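Local coordinates for sugar ABC transporter, periplasmic sugar-binding protein (Caulobacter crescentus, PDB 4IRX), which binds myo-inositol in the periplasm and probably hands it to an ABC transporter for nutrient uptake, at residues 208-213 / 223-228. Numbering follows the deposited sequence.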
loop_
_atom_site.group_PDB
_atom_site.type_symbol
_atom_site.label_atom_id
_atom_site.label_comp_id
_atom_site.label_asym_id
_atom_site.label_seq_id
_atom_site.Cartn_x
_atom_site.Cartn_y
_atom_site.Cartn_z
ATOM N N GLY A 208 -8.089 -6.894 -11.623
ATOM C CA GLY A 208 -8.854 -8.135 -11.535
ATOM C C GLY A 208 -10.357 -7.959 -11.395
ATOM O O GLY A 208 -11.148 -8.677 -12.024
ATOM N N ALA A 209 -10.766 -6.996 -10.579
ATOM C CA ALA A 209 -12.188 -6.754 -10.428
ATOM C C ALA A 209 -12.795 -6.202 -11.700
ATOM O O ALA A 209 -13.927 -6.596 -12.048
ATOM C CB ALA A 209 -12.471 -5.819 -9.233
ATOM N N LEU A 210 -12.070 -5.328 -12.402
ATOM C CA LEU A 210 -12.564 -4.863 -13.717
ATOM C C LEU A 210 -12.786 -6.045 -14.662
ATOM O O LEU A 210 -13.791 -6.088 -15.404
ATOM C CB LEU A 210 -11.605 -3.860 -14.373
ATOM C CG LEU A 210 -11.529 -2.387 -13.941
ATOM C CD1 LEU A 210 -10.382 -1.723 -14.668
ATOM C CD2 LEU A 210 -12.827 -1.662 -14.284
ATOM N N GLU A 211 -11.839 -6.985 -14.649
ATOM C CA GLU A 211 -11.958 -8.166 -15.504
ATOM C C GLU A 211 -13.143 -9.021 -15.095
ATOM O O GLU A 211 -13.869 -9.495 -15.966
ATOM C CB GLU A 211 -10.654 -8.962 -15.514
ATOM C CG GLU A 211 -9.558 -8.174 -16.199
ATOM C CD GLU A 211 -8.197 -8.716 -15.979
ATOM O OE1 GLU A 211 -7.989 -9.577 -15.107
ATOM O OE2 GLU A 211 -7.279 -8.287 -16.712
ATOM N N ALA A 212 -13.361 -9.198 -13.793
ATOM C CA ALA A 212 -14.537 -9.944 -13.334
ATOM C C ALA A 212 -15.844 -9.292 -13.799
ATOM O O ALA A 212 -16.788 -9.988 -14.216
ATOM C CB ALA A 212 -14.505 -10.086 -11.812
ATOM N N VAL A 213 -15.903 -7.967 -13.747
ATOM C CA VAL A 213 -17.066 -7.241 -14.227
ATOM C C VAL A 213 -17.308 -7.494 -15.713
ATOM O O VAL A 213 -18.443 -7.786 -16.105
ATOM C CB VAL A 213 -16.936 -5.757 -13.907
ATOM C CG1 VAL A 213 -17.981 -4.949 -14.683
ATOM C CG2 VAL A 213 -17.045 -5.572 -12.403
ATOM N N VAL A 223 -21.418 -0.764 -12.908
ATOM C CA VAL A 223 -20.682 -1.384 -11.806
ATOM C C VAL A 223 -19.322 -0.711 -11.849
ATOM O O VAL A 223 -18.466 -1.070 -12.651
ATOM C CB VAL A 223 -20.552 -2.905 -11.988
ATOM C CG1 VAL A 223 -19.809 -3.544 -10.798
ATOM C CG2 VAL A 223 -21.932 -3.517 -12.179
ATOM N N LYS A 224 -19.126 0.263 -10.965
ATOM C CA LYS A 224 -17.951 1.114 -10.977
ATOM C C LYS A 224 -16.843 0.593 -10.092
ATOM O O LYS A 224 -17.085 0.190 -8.958
ATOM C CB LYS A 224 -18.335 2.515 -10.534
ATOM C CG LYS A 224 -19.343 3.159 -11.456
ATOM C CD LYS A 224 -19.564 4.607 -11.106
ATOM C CE LYS A 224 -20.596 5.243 -12.045
ATOM N NZ LYS A 224 -20.135 5.291 -13.462
ATOM N N VAL A 225 -15.616 0.680 -10.590
ATOM C CA VAL A 225 -14.467 0.179 -9.850
ATOM C C VAL A 225 -13.539 1.328 -9.483
ATOM O O VAL A 225 -13.212 2.154 -10.326
ATOM C CB VAL A 225 -13.684 -0.875 -10.697
ATOM C CG1 VAL A 225 -12.380 -1.275 -10.038
ATOM C CG2 VAL A 225 -14.554 -2.115 -10.958
ATOM N N ILE A 226 -13.141 1.376 -8.208
ATOM C CA ILE A 226 -12.208 2.364 -7.695
ATOM C C ILE A 226 -11.051 1.616 -7.100
ATOM O O ILE A 226 -11.249 0.600 -6.414
ATOM C CB ILE A 226 -12.827 3.232 -6.583
ATOM C CG1 ILE A 226 -14.035 3.983 -7.103
ATOM C CG2 ILE A 226 -11.822 4.240 -6.073
ATOM C CD1 ILE A 226 -14.315 5.201 -6.286
ATOM N N GLY A 227 -9.839 2.077 -7.394
ATOM C CA GLY A 227 -8.642 1.453 -6.857
ATOM C C GLY A 227 -7.860 2.376 -5.928
ATOM O O GLY A 227 -8.350 3.385 -5.423
ATOM N N PHE A 228 -6.613 2.001 -5.741
ATOM C CA PHE A 228 -5.700 2.715 -4.854
ATOM C C PHE A 228 -4.313 2.400 -5.371
ATOM O O PHE A 228 -3.988 1.233 -5.587
ATOM C CB PHE A 228 -5.881 2.190 -3.414
ATOM C CG PHE A 228 -5.429 3.163 -2.330
ATOM C CD1 PHE A 228 -4.077 3.407 -2.109
ATOM C CD2 PHE A 228 -6.368 3.815 -1.529
ATOM C CE1 PHE A 228 -3.651 4.315 -1.098
ATOM C CE2 PHE A 228 -5.974 4.707 -0.515
ATOM C CZ PHE A 228 -4.603 4.964 -0.293
#
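The backbone hydrogen bond from V213 N to A209 O, 2.9 Å long, spans one turn of helix 203-215 and links two residues whose CB atoms both face the strand. This is a beta-alpha-beta unit: strand 197-200 leads into the helix, and the chain returns as strand 224-226, parallel to 197-200 and at the end of the four-stranded sheet in one lobe of the periplasmic binding protein. What joins helix to strand here is apolar packing.

L210 packs against V225. Its CB does not aim at the strand, but the rest of the side chain approaches it: CG lies beside the backbone N (chi1 -78°), CD1 carries the chain onward, and CD2 branches off to rest on V225, 3.8 Å from V225 CB. The same methyl also meets V225 CG2, while V225 CG1 meets L210 CG at 4.1 Å. The valine is therefore touched on its branch point and on both methyls by one leucine crossing it obliquely. With an alanine here, V225 CB and its two methyls would probably lose that cover, and a gap that also borders M243 is likely to open.

A209 CB faces V225 CG2 from 4.6 Å, too far for close packing. One turn further along the helix, V213 sends CG2 toward the strand, anti to its own carbonyl carbon. I198 of the neighbouring strand packs against both V213 and V223. Beyond the contact the chain runs toward the bound myo-inositol, which is about 14 Å from the V225 side chain, and F228 makes a cation-pi contact with the pocket residue R149. Back at the far end, the side chains of V213 and V223 lie alongside each other, running opposite ways, with V213 CG2 3.8 Å from V223 CG1.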